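Local atomic coordinates of cytochrome p450EpoK (PDB entry 1PKF), a protein that belongs to the cytochrome P450 family, a mostly helical fold that carries a haem, and here also binds epothilone D beside it. Residues Phe20-Ala25 with Phe397-Ala402; Tyr149-Pro154 with Thr258-Ile263; Asn299-Gly304 with Leu328-Ala333. All coordinates share one frame; numbering follows the deposited sequence.

Interaction 1. Residues Phe20-Ala25 with Phe397-Ala402. With EPD (epothilone D), chain C.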
loop_
_atom_site.group_PDB
_atom_site.type_symbol
_atom_site.label_atom_id
_atom_site.label_comp_id
_atom_site.label_asym_id
_atom_site.label_seq_id
_atom_site.Cartn_x
_atom_site.Cartn_y
_atom_site.Cartn_z
ATOM N N PHE A 20 -11.327 13.014 -6.240
ATOM C CA PHE A 20 -10.748 14.036 -5.368
ATOM C C PHE A 20 -11.789 14.983 -4.818
ATOM O O PHE A 20 -11.441 15.897 -4.076
ATOM C CB PHE A 20 -9.636 14.810 -6.098
ATOM C CG PHE A 20 -8.487 13.947 -6.441
ATOM C CD1 PHE A 20 -8.349 13.423 -7.707
ATOM C CD2 PHE A 20 -7.609 13.533 -5.457
ATOM C CE1 PHE A 20 -7.299 12.570 -8.012
ATOM C CE2 PHE A 20 -6.569 12.672 -5.757
ATOM C CZ PHE A 20 -6.417 12.194 -7.034
ATOM N N ALA A 21 -13.064 14.753 -5.148
ATOM C CA ALA A 21 -14.141 15.503 -4.531
ATOM C C ALA A 21 -14.104 15.302 -3.022
ATOM O O ALA A 21 -13.795 14.217 -2.548
ATOM C CB ALA A 21 -15.507 15.083 -5.089
ATOM N N PRO A 22 -14.364 16.359 -2.257
ATOM C CA PRO A 22 -14.579 16.205 -0.822
ATOM C C PRO A 22 -15.672 15.179 -0.542
ATOM O O PRO A 22 -16.690 15.154 -1.216
ATOM C CB PRO A 22 -15.020 17.616 -0.346
ATOM C CG PRO A 22 -14.945 18.543 -1.553
ATOM C CD PRO A 22 -14.408 17.768 -2.707
ATOM N N GLY A 23 -15.452 14.340 0.462
ATOM C CA GLY A 23 -16.368 13.259 0.795
ATOM C C GLY A 23 -16.080 11.900 0.174
ATOM O O GLY A 23 -16.546 10.872 0.678
ATOM N N TYR A 24 -15.341 11.891 -0.930
ATOM C CA TYR A 24 -15.100 10.662 -1.677
ATOM C C TYR A 24 -14.262 9.686 -0.864
ATOM O O TYR A 24 -14.571 8.491 -0.823
ATOM C CB TYR A 24 -14.431 10.945 -3.031
ATOM C CG TYR A 24 -14.043 9.713 -3.852
ATOM C CD1 TYR A 24 -14.904 9.176 -4.821
ATOM C CD2 TYR A 24 -12.784 9.114 -3.692
ATOM C CE1 TYR A 24 -14.518 8.009 -5.590
ATOM C CE2 TYR A 24 -12.397 8.006 -4.415
ATOM C CZ TYR A 24 -13.252 7.453 -5.373
ATOM O OH TYR A 24 -12.821 6.351 -6.098
ATOM N N ALA A 25 -13.226 10.179 -0.205
ATOM C CA ALA A 25 -12.292 9.269 0.487
ATOM C C ALA A 25 -12.977 8.650 1.673
ATOM O O ALA A 25 -12.773 7.481 1.985
ATOM C CB ALA A 25 -11.041 10.001 0.935
ATOM N N PHE A 397 -10.435 12.706 6.626
ATOM C CA PHE A 397 -9.760 12.153 5.471
ATOM C C PHE A 397 -9.091 13.259 4.639
ATOM O O PHE A 397 -9.495 14.413 4.739
ATOM C CB PHE A 397 -10.754 11.398 4.633
ATOM C CG PHE A 397 -11.194 10.075 5.237
ATOM C CD1 PHE A 397 -10.582 8.896 4.865
ATOM C CD2 PHE A 397 -12.238 10.019 6.144
ATOM C CE1 PHE A 397 -10.988 7.690 5.387
ATOM C CE2 PHE A 397 -12.658 8.799 6.664
ATOM C CZ PHE A 397 -12.029 7.637 6.286
ATOM N N GLY A 398 -8.106 12.900 3.807
ATOM C CA GLY A 398 -7.370 13.876 3.005
ATOM C C GLY A 398 -7.445 13.673 1.511
ATOM O O GLY A 398 -8.386 13.103 0.991
ATOM N N TYR A 399 -6.393 14.086 0.817
ATOM C CA TYR A 399 -6.370 14.090 -0.635
ATOM C C TYR A 399 -5.146 13.423 -1.234
ATOM O O TYR A 399 -4.718 13.786 -2.327
ATOM C CB TYR A 399 -6.443 15.541 -1.110
ATOM C CG TYR A 399 -7.731 16.186 -0.725
ATOM C CD1 TYR A 399 -7.786 17.099 0.322
ATOM C CD2 TYR A 399 -8.905 15.860 -1.381
ATOM C CE1 TYR A 399 -8.988 17.685 0.689
ATOM C CE2 TYR A 399 -10.109 16.420 -1.012
ATOM C CZ TYR A 399 -10.145 17.342 0.017
ATOM O OH TYR A 399 -11.343 17.903 0.379
ATOM N N HIS A 400 -4.559 12.467 -0.521
ATOM C CA HIS A 400 -3.482 11.660 -1.078
ATOM C C HIS A 400 -3.876 11.161 -2.464
ATOM O O HIS A 400 -4.992 10.698 -2.678
ATOM C CB HIS A 400 -3.176 10.473 -0.172
ATOM C CG HIS A 400 -1.872 9.814 -0.463
ATOM N ND1 HIS A 400 -1.634 9.102 -1.623
ATOM C CD2 HIS A 400 -0.736 9.728 0.280
ATOM C CE1 HIS A 400 -0.397 8.627 -1.590
ATOM N NE2 HIS A 400 0.173 9.003 -0.453
ATOM N N PRO A 401 -2.994 11.274 -3.434
ATOM C CA PRO A 401 -3.396 10.888 -4.782
ATOM C C PRO A 401 -3.641 9.393 -4.938
ATOM O O PRO A 401 -4.341 9.013 -5.900
ATOM C CB PRO A 401 -2.199 11.281 -5.627
ATOM C CG PRO A 401 -1.058 11.151 -4.674
ATOM C CD PRO A 401 -1.601 11.747 -3.395
ATOM N N ALA A 402 -3.029 8.556 -4.097
ATOM C CA ALA A 402 -3.238 7.078 -4.218
ATOM C C ALA A 402 -4.199 6.478 -3.214
ATOM O O ALA A 402 -4.789 5.418 -3.475
ATOM C CB ALA A 402 -1.936 6.351 -4.082
HETATM C C51 EPD C . -0.610 -0.197 -2.393
HETATM C C5 EPD C . 0.428 0.067 -3.462
HETATM C C4 EPD C . 1.635 0.342 -3.008
HETATM C C3 EPD C . 2.835 0.414 -3.905
HETATM C C2 EPD C . 3.564 1.791 -3.772
HETATM C C20 EPD C . 4.874 1.907 -4.682
HETATM C C21 EPD C . 5.410 3.309 -4.938
HETATM C C22 EPD C . 5.337 0.750 -5.195
HETATM C C23 EPD C . 6.464 0.652 -6.051
HETATM C C24 EPD C . 7.130 -0.360 -6.507
HETATM S S1 EPD C . 8.427 0.102 -7.576
HETATM C C25 EPD C . 7.912 1.730 -7.324
HETATM C C27 EPD C . 8.690 2.802 -8.034
HETATM N N26 EPD C . 6.927 1.901 -6.571
HETATM C C6 EPD C . 0.237 -0.483 -4.894
HETATM C C7 EPD C . -1.067 -0.051 -5.551
HETATM C C8 EPD C . -0.937 1.429 -5.955
HETATM C C9 EPD C . -0.651 1.971 -7.333
HETATM C C91 EPD C . 0.675 1.852 -7.972
HETATM C C10 EPD C . -0.718 3.535 -6.949
HETATM O O10 EPD C . -2.097 3.768 -6.462
HETATM C C11 EPD C . -0.184 4.542 -8.048
HETATM C C28 EPD C . -0.999 4.573 -9.332
HETATM C C12 EPD C . -0.105 5.967 -7.504
HETATM O O12 EPD C . -1.197 6.547 -7.414
HETATM C C13 EPD C . 1.294 6.501 -7.114
HETATM C C30 EPD C . 2.284 6.520 -8.254
HETATM C C29 EPD C . 1.229 7.838 -6.373
HETATM C C14 EPD C . 1.985 5.451 -6.106
HETATM O O14 EPD C . 3.370 5.716 -5.858
HETATM C C15 EPD C . 1.431 5.406 -4.709
HETATM C C16 EPD C . 2.108 4.250 -3.892
HETATM O O16 EPD C . 2.015 4.242 -2.684
HETATM O O1 EPD C . 2.836 3.183 -4.579
#
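The epothilone D pocket includes Ala402, and the loop 397-402 that runs to this residue packs behind it on the N-terminal loop 20-25. Phe20, Tyr399 and Ala25 bury most of the surface. Phe20 presents the edge of its ring to the other loop. Its CE2 is 3.8 Å from Pro401 CA, which lies near the ring plane. CG of Phe20 stands beside the backbone N (chi1 -64°), and this swings the ring toward Pro401. Tyr399 answers in the other direction. Its ring edge meets the backbone of Phe20, with CE2 3.4 Å from Phe20 O, and its OH rests 3.8 Å from Pro22 CB. Pro22 belongs to a type II beta turn from Ala21 to Tyr24, closed by the bond from Tyr24 N to Ala21 O. Further along, Ala25 CB touches Phe397 CB at 4.0 Å. The carbonyl of Ala25 lies over one face of the Phe397 ring, toward its rim. No hydrogen bond joins the two loops directly. Arg302 bridges them instead: its guanidinium group bonds to Gly398 O and His400 O, and its carbonyl accepts from Tyr24 OH. Within 397-402, Ala402 N donates to His400 ND1 at 2.9 Å, in the plane of the imidazole. Ala402 CB then comes 3.4 Å from O12 of epothilone D. Since ND1 accepts this bond, a neutral imidazole would probably carry its proton on NE2, and the bond ties the ring to the backbone of a pocket residue.

Interaction 2. Residues Tyr149-Pro154 with Thr258-Ile263; sequences YAEGIP and TTIYLI. With HEM (protoporphyrin IX containing Fe), chain B.
Ala150 packs against Ile260 and Ile263, one helical turn apart on helix 241-272, and this is the tight part of the contact. Ala150 CB lies 3.7 Å from Ile263 CG2 and 4.0 Å from Ile260 CG2. Both methyl branches are anti to their own backbone N, which turns them to the same small side chain. Pro154 closes the other end. Its CG reaches Thr259 CB at 3.6 Å and Ile260 CG1 at 3.7 Å, and the proline ring crosses the isoleucine side chain at about a right angle. Ile153 adds a wider contact, CG2 to Ile263 CD1 at 4.1 Å, while its CD1 sits over the centre of the Tyr149 ring. The looser side is at Glu151, which is partly exposed. Only the base of its side chain takes part: CG touches Ile260 CD1 at 4.0 Å, and the extended chain carries the carboxylate away. No hydrogen bond crosses the contact. On the haem side, Thr258 OG1 lies 3.5 Å from CHC of the haem and bonds back to Ala254 O. Helix 241-272 is the long helix that runs over the haem, known in the cytochrome P450 fold as helix I.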
loop_
_atom_site.group_PDB
_atom_site.type_symbol
_atom_site.label_atom_id
_atom_site.label_comp_id
_atom_site.label_asym_id
_atom_site.label_seq_id
_atom_site.Cartn_x
_atom_site.Cartn_y
_atom_site.Cartn_z
ATOM N N TYR A 149 -0.403 6.124 17.014
ATOM C CA TYR A 149 -0.271 4.680 16.952
ATOM C C TYR A 149 0.208 4.160 15.612
ATOM O O TYR A 149 1.355 3.735 15.485
ATOM C CB TYR A 149 -1.614 4.051 17.325
ATOM C CG TYR A 149 -1.575 2.603 17.728
ATOM C CD1 TYR A 149 -0.625 2.130 18.624
ATOM C CD2 TYR A 149 -2.540 1.716 17.262
ATOM C CE1 TYR A 149 -0.616 0.801 19.020
ATOM C CE2 TYR A 149 -2.539 0.380 17.635
ATOM C CZ TYR A 149 -1.580 -0.077 18.510
ATOM O OH TYR A 149 -1.582 -1.389 18.902
ATOM N N ALA A 150 -0.665 4.177 14.607
ATOM C CA ALA A 150 -0.375 3.496 13.348
ATOM C C ALA A 150 0.847 4.098 12.651
ATOM O O ALA A 150 1.643 3.398 11.999
ATOM C CB ALA A 150 -1.600 3.539 12.445
ATOM N N GLU A 151 1.023 5.403 12.821
ATOM C CA GLU A 151 2.090 6.113 12.140
ATOM C C GLU A 151 3.456 5.670 12.594
ATOM O O GLU A 151 4.384 5.627 11.810
ATOM C CB GLU A 151 1.941 7.608 12.366
ATOM C CG GLU A 151 1.146 8.272 11.263
ATOM C CD GLU A 151 1.099 9.781 11.387
ATOM O OE1 GLU A 151 0.264 10.389 10.662
ATOM O OE2 GLU A 151 1.875 10.350 12.206
ATOM N N GLY A 152 3.568 5.306 13.866
ATOM C CA GLY A 152 4.841 4.877 14.422
ATOM C C GLY A 152 5.199 3.413 14.209
ATOM O O GLY A 152 6.253 2.979 14.668
ATOM N N ILE A 153 4.367 2.648 13.501
ATOM C CA ILE A 153 4.548 1.189 13.456
ATOM C C ILE A 153 5.271 0.639 12.230
ATOM O O ILE A 153 6.290 -0.018 12.351
ATOM C CB ILE A 153 3.200 0.485 13.689
ATOM C CG1 ILE A 153 2.801 0.639 15.158
ATOM C CG2 ILE A 153 3.285 -0.995 13.307
ATOM C CD1 ILE A 153 1.304 0.425 15.444
ATOM N N PRO A 154 4.762 0.900 11.038
ATOM C CA PRO A 154 5.293 0.294 9.823
ATOM C C PRO A 154 6.763 0.521 9.516
ATOM O O PRO A 154 7.416 -0.375 8.971
ATOM C CB PRO A 154 4.430 0.931 8.749
ATOM C CG PRO A 154 3.152 1.136 9.438
ATOM C CD PRO A 154 3.558 1.694 10.754
ATOM N N THR A 258 0.766 2.494 3.267
ATOM C CA THR A 258 -0.231 1.442 3.088
ATOM C C THR A 258 -0.596 0.810 4.411
ATOM O O THR A 258 -1.747 0.679 4.754
ATOM C CB THR A 258 0.321 0.357 2.131
ATOM O OG1 THR A 258 1.662 -0.015 2.502
ATOM C CG2 THR A 258 0.486 0.902 0.730
ATOM N N THR A 259 0.405 0.421 5.177
ATOM C CA THR A 259 0.154 -0.268 6.418
ATOM C C THR A 259 -0.413 0.652 7.459
ATOM O O THR A 259 -1.183 0.211 8.311
ATOM C CB THR A 259 1.447 -0.884 6.923
ATOM O OG1 THR A 259 2.018 -1.672 5.881
ATOM C CG2 THR A 259 1.178 -1.871 8.066
ATOM N N ILE A 260 -0.048 1.935 7.403
ATOM C CA ILE A 260 -0.613 2.889 8.330
ATOM C C ILE A 260 -2.110 2.876 8.121
ATOM O O ILE A 260 -2.854 2.792 9.091
ATOM C CB ILE A 260 0.002 4.308 8.123
ATOM C CG1 ILE A 260 1.505 4.279 8.467
ATOM C CG2 ILE A 260 -0.684 5.313 8.987
ATOM C CD1 ILE A 260 2.205 5.667 8.365
ATOM N N TYR A 261 -2.541 2.885 6.849
ATOM C CA TYR A 261 -3.948 2.995 6.531
ATOM C C TYR A 261 -4.677 1.687 6.861
ATOM O O TYR A 261 -5.760 1.739 7.372
ATOM C CB TYR A 261 -4.154 3.492 5.088
ATOM C CG TYR A 261 -3.577 4.879 4.923
ATOM C CD1 TYR A 261 -3.737 5.828 5.929
ATOM C CD2 TYR A 261 -2.808 5.222 3.837
ATOM C CE1 TYR A 261 -3.189 7.077 5.828
ATOM C CE2 TYR A 261 -2.240 6.495 3.735
ATOM C CZ TYR A 261 -2.435 7.397 4.749
ATOM O OH TYR A 261 -1.928 8.662 4.687
ATOM N N LEU A 262 -4.055 0.538 6.633
ATOM C CA LEU A 262 -4.654 -0.746 7.017
ATOM C C LEU A 262 -4.997 -0.782 8.496
ATOM O O LEU A 262 -6.140 -1.048 8.885
ATOM C CB LEU A 262 -3.701 -1.897 6.695
ATOM C CG LEU A 262 -4.075 -3.272 7.270
ATOM C CD1 LEU A 262 -5.467 -3.715 6.769
ATOM C CD2 LEU A 262 -3.019 -4.267 6.884
ATOM N N ILE A 263 -3.993 -0.525 9.327
ATOM C CA ILE A 263 -4.172 -0.527 10.771
ATOM C C ILE A 263 -5.295 0.424 11.178
ATOM O O ILE A 263 -6.178 0.075 11.982
ATOM C CB ILE A 263 -2.847 -0.147 11.471
ATOM C CG1 ILE A 263 -1.845 -1.277 11.377
ATOM C CG2 ILE A 263 -3.072 0.179 12.933
ATOM C CD1 ILE A 263 -0.417 -0.840 11.671
HETATM C CHA HEM B . 2.977 -4.244 -4.918
HETATM C CHB HEM B . -0.805 -3.629 -2.149
HETATM C CHC HEM B . 1.905 -3.431 1.871
HETATM C CHD HEM B . 5.700 -3.712 -0.918
HETATM C C1A HEM B . 1.697 -4.197 -4.486
HETATM C C2A HEM B . 0.530 -4.301 -5.332
HETATM C C3A HEM B . -0.522 -4.109 -4.562
HETATM C C4A HEM B . -0.047 -3.879 -3.222
HETATM C CMA HEM B . -1.965 -4.152 -5.064
HETATM C CAA HEM B . 0.523 -4.575 -6.842
HETATM C CBA HEM B . 0.306 -3.251 -7.588
HETATM C CGA HEM B . 0.224 -3.522 -9.075
HETATM O O1A HEM B . 0.207 -2.551 -9.879
HETATM O O2A HEM B . 0.195 -4.720 -9.487
HETATM C C1B HEM B . -0.323 -3.488 -0.882
HETATM C C2B HEM B . -1.197 -3.247 0.245
HETATM C C3B HEM B . -0.436 -3.243 1.318
HETATM C C4B HEM B . 0.916 -3.405 0.923
HETATM C CMB HEM B . -2.757 -3.080 0.266
HETATM C CAB HEM B . -0.838 -2.970 2.758
HETATM C CBB HEM B . -1.867 -3.547 3.325
HETATM C C1C HEM B . 3.187 -3.552 1.544
HETATM C C2C HEM B . 4.337 -3.668 2.417
HETATM C C3C HEM B . 5.396 -3.739 1.618
HETATM C C4C HEM B . 4.946 -3.723 0.220
HETATM C CMC HEM B . 4.351 -3.666 3.942
HETATM C CAC HEM B . 6.804 -3.837 2.157
HETATM C CBC HEM B . 7.729 -4.259 1.353
HETATM C C1D HEM B . 5.278 -3.779 -2.213
HETATM C C2D HEM B . 6.206 -3.741 -3.320
HETATM C C3D HEM B . 5.373 -3.916 -4.554
HETATM C C4D HEM B . 4.027 -4.020 -4.072
HETATM C CMD HEM B . 7.734 -3.626 -3.335
HETATM C CAD HEM B . 5.868 -3.990 -5.987
HETATM C CBD HEM B . 5.809 -5.473 -6.348
HETATM C CGD HEM B . 6.175 -5.675 -7.786
HETATM O O1D HEM B . 5.931 -4.785 -8.627
HETATM O O2D HEM B . 6.728 -6.737 -8.127
HETATM N NA HEM B . 1.314 -3.928 -3.210
HETATM N NB HEM B . 1.018 -3.573 -0.468
HETATM N NC HEM B . 3.591 -3.608 0.249
HETATM N ND HEM B . 3.961 -3.949 -2.666
HETATM FE FE HEM B . 2.419 -3.976 -1.424
#

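Interaction 3. Residues Asn299-Gly304 with Leu328-Ala333; sequences NILRIG and LLIPSA. With EPD (epothilone D), chain C.
Asn299 and Pro331 meet where the loop 299-304 leads into a strand of the mixed P450 beta sheet and the neighbouring strand 325-329 is followed by helix 330-333. Asn299 CB lies against Pro331 CB at 4.0 Å. Its side chain crosses that of Ile330 at a slant, with Asn299 OD1 3.6 Å from Ile330 CG2. The amide is held by an Asx turn: OD1 accepts from Leu301 N, which lies above the carbonyl plane, and ND2 donates to Leu295 O. Ile330 is directed at the loop. With CG1 beside its backbone N (chi1 -78°), it places CD1 3.6 Å from Gly304 CA and also beside Leu301 CD1. Pro331 sets CG near Leu301 O and CD near Ile303 O. Leu329 CD1 rests on Ile303, against CG2 and close to its carbonyl O. The backbone link is modest. Ile330 N gives a weak, bent bond to Ile303 O (125°), helped by a CA-H...O contact from Gly304 CA to Leu328 O at 3.1 Å. A water joins Asn299 N to Pro331 O. On the pocket side, O10 of epothilone D donates a hydrogen bond of 2.9 Å to Gly304 O.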
loop_
_atom_site.group_PDB
_atom_site.type_symbol
_atom_site.label_atom_id
_atom_site.label_comp_id
_atom_site.label_asym_id
_atom_site.label_seq_id
_atom_site.Cartn_x
_atom_site.Cartn_y
_atom_site.Cartn_z
ATOM N N ASN A 299 -11.409 -0.772 0.742
ATOM C CA ASN A 299 -10.075 -0.735 0.338
ATOM C C ASN A 299 -9.498 0.660 0.481
ATOM O O ASN A 299 -10.179 1.656 0.183
ATOM C CB ASN A 299 -10.025 -1.122 -1.108
ATOM C CG ASN A 299 -8.636 -1.386 -1.556
ATOM O OD1 ASN A 299 -8.027 -0.576 -2.275
ATOM N ND2 ASN A 299 -8.118 -2.525 -1.157
ATOM N N ILE A 300 -8.228 0.707 0.887
ATOM C CA ILE A 300 -7.545 1.958 1.144
ATOM C C ILE A 300 -7.218 2.743 -0.109
ATOM O O ILE A 300 -6.827 3.909 -0.009
ATOM C CB ILE A 300 -6.232 1.722 1.970
ATOM C CG1 ILE A 300 -5.251 0.843 1.202
ATOM C CG2 ILE A 300 -6.573 1.156 3.333
ATOM C CD1 ILE A 300 -3.847 0.750 1.829
ATOM N N LEU A 301 -7.333 2.132 -1.281
ATOM C CA LEU A 301 -6.964 2.829 -2.497
ATOM C C LEU A 301 -8.085 3.785 -2.935
ATOM O O LEU A 301 -9.261 3.473 -2.765
ATOM C CB LEU A 301 -6.620 1.865 -3.595
ATOM C CG LEU A 301 -5.356 1.064 -3.351
ATOM C CD1 LEU A 301 -5.210 -0.050 -4.358
ATOM C CD2 LEU A 301 -4.113 1.990 -3.386
ATOM N N ARG A 302 -7.685 4.983 -3.385
ATOM C CA ARG A 302 -8.591 6.008 -3.916
ATOM C C ARG A 302 -9.168 5.591 -5.267
ATOM O O ARG A 302 -10.367 5.713 -5.518
ATOM C CB ARG A 302 -7.813 7.339 -4.086
ATOM C CG ARG A 302 -8.671 8.556 -4.404
ATOM C CD ARG A 302 -7.924 9.915 -4.326
ATOM N NE ARG A 302 -7.531 10.212 -2.959
ATOM C CZ ARG A 302 -8.294 10.844 -2.092
ATOM N NH1 ARG A 302 -9.485 11.287 -2.446
ATOM N NH2 ARG A 302 -7.860 11.071 -0.866
ATOM N N ILE A 303 -8.292 5.143 -6.146
ATOM C CA ILE A 303 -8.652 4.716 -7.479
ATOM C C ILE A 303 -8.225 3.249 -7.707
ATOM O O ILE A 303 -9.061 2.363 -7.911
ATOM C CB ILE A 303 -8.026 5.640 -8.544
ATOM C CG1 ILE A 303 -8.316 7.130 -8.204
ATOM C CG2 ILE A 303 -8.576 5.288 -9.886
ATOM C CD1 ILE A 303 -7.136 8.051 -8.305
ATOM N N GLY A 304 -6.930 2.977 -7.686
ATOM C CA GLY A 304 -6.474 1.611 -7.821
ATOM C C GLY A 304 -5.050 1.582 -8.277
ATOM O O GLY A 304 -4.224 2.283 -7.737
ATOM N N LEU A 328 -7.257 0.204 -12.709
ATOM C CA LEU A 328 -8.107 -0.836 -12.157
ATOM C C LEU A 328 -8.719 -0.306 -10.900
ATOM O O LEU A 328 -8.015 -0.093 -9.928
ATOM C CB LEU A 328 -7.274 -2.085 -11.860
ATOM C CG LEU A 328 -6.189 -2.457 -12.859
ATOM C CD1 LEU A 328 -5.629 -3.828 -12.521
ATOM C CD2 LEU A 328 -6.689 -2.452 -14.246
ATOM N N LEU A 329 -10.032 -0.087 -10.913
ATOM C CA LEU A 329 -10.772 0.491 -9.820
ATOM C C LEU A 329 -11.014 -0.496 -8.666
ATOM O O LEU A 329 -12.136 -0.994 -8.437
ATOM C CB LEU A 329 -12.086 1.085 -10.334
ATOM C CG LEU A 329 -12.772 2.093 -9.444
ATOM C CD1 LEU A 329 -11.814 3.241 -9.097
ATOM C CD2 LEU A 329 -14.086 2.624 -10.083
ATOM N N ILE A 330 -9.953 -0.728 -7.889
ATOM C CA ILE A 330 -9.992 -1.777 -6.904
ATOM C C ILE A 330 -11.109 -1.699 -5.911
ATOM O O ILE A 330 -11.728 -2.697 -5.646
ATOM C CB ILE A 330 -8.626 -1.953 -6.211
ATOM C CG1 ILE A 330 -7.727 -2.721 -7.173
ATOM C CG2 ILE A 330 -8.764 -2.817 -4.959
ATOM C CD1 ILE A 330 -6.644 -1.954 -7.674
ATOM N N PRO A 331 -11.358 -0.561 -5.292
ATOM C CA PRO A 331 -12.399 -0.521 -4.268
ATOM C C PRO A 331 -13.787 -0.842 -4.856
ATOM O O PRO A 331 -14.701 -1.237 -4.119
ATOM C CB PRO A 331 -12.311 0.913 -3.717
ATOM C CG PRO A 331 -11.531 1.673 -4.724
ATOM C CD PRO A 331 -10.680 0.730 -5.472
ATOM N N SER A 332 -13.915 -0.674 -6.171
ATOM C CA SER A 332 -15.145 -0.975 -6.875
ATOM C C SER A 332 -15.254 -2.452 -7.201
ATOM O O SER A 332 -16.285 -3.080 -6.931
ATOM C CB SER A 332 -15.211 -0.225 -8.209
ATOM O OG SER A 332 -16.455 -0.527 -8.824
ATOM N N ALA A 333 -14.213 -2.969 -7.841
ATOM C CA ALA A 333 -14.124 -4.371 -8.149
ATOM C C ALA A 333 -14.406 -5.200 -6.911
ATOM O O ALA A 333 -14.983 -6.251 -7.012
ATOM C CB ALA A 333 -12.751 -4.711 -8.700
HETATM C C51 EPD C . -0.610 -0.197 -2.393
HETATM C C5 EPD C . 0.428 0.067 -3.462
HETATM C C4 EPD C . 1.635 0.342 -3.008
HETATM C C3 EPD C . 2.835 0.414 -3.905
HETATM C C2 EPD C . 3.564 1.791 -3.772
HETATM C C20 EPD C . 4.874 1.907 -4.682
HETATM C C21 EPD C . 5.410 3.309 -4.938
HETATM C C22 EPD C . 5.337 0.750 -5.195
HETATM C C23 EPD C . 6.464 0.652 -6.051
HETATM C C24 EPD C . 7.130 -0.360 -6.507
HETATM S S1 EPD C . 8.427 0.102 -7.576
HETATM C C25 EPD C . 7.912 1.730 -7.324
HETATM C C27 EPD C . 8.690 2.802 -8.034
HETATM N N26 EPD C . 6.927 1.901 -6.571
HETATM C C6 EPD C . 0.237 -0.483 -4.894
HETATM C C7 EPD C . -1.067 -0.051 -5.551
HETATM C C8 EPD C . -0.937 1.429 -5.955
HETATM C C9 EPD C . -0.651 1.971 -7.333
HETATM C C91 EPD C . 0.675 1.852 -7.972
HETATM C C10 EPD C . -0.718 3.535 -6.949
HETATM O O10 EPD C . -2.097 3.768 -6.462
HETATM C C11 EPD C . -0.184 4.542 -8.048
HETATM C C28 EPD C . -0.999 4.573 -9.332
HETATM C C12 EPD C . -0.105 5.967 -7.504
HETATM O O12 EPD C . -1.197 6.547 -7.414
HETATM C C13 EPD C . 1.294 6.501 -7.114
HETATM C C30 EPD C . 2.284 6.520 -8.254
HETATM C C29 EPD C . 1.229 7.838 -6.373
HETATM C C14 EPD C . 1.985 5.451 -6.106
HETATM O O14 EPD C . 3.370 5.716 -5.858
HETATM C C15 EPD C . 1.431 5.406 -4.709
HETATM C C16 EPD C . 2.108 4.250 -3.892
HETATM O O16 EPD C . 2.015 4.242 -2.684
HETATM O O1 EPD C . 2.836 3.183 -4.579
HETATM O O HOH W 1 -13.506 -2.004 -1.218
#

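From the N terminus, the loop 20-25 opens interaction 1, which closes only at 397-402, near the end of the chain. Almost all of the fold lies inside that loop. Interaction 2 comes next, closing a mainly helical loop from 149-154 to helix 241-272. Interaction 3 follows in series, joining 299-304 to 328-333 across a short loop rich in strand. Both are nested within interaction 1, and none cross. Arg302 links interactions 1 and 3, and both touch epothilone D. Ile300 of interaction 3 packs on Thr258 and Tyr261 of interaction 2. Together they connect the N-terminal loop, the beta sheet and the helix over the haem.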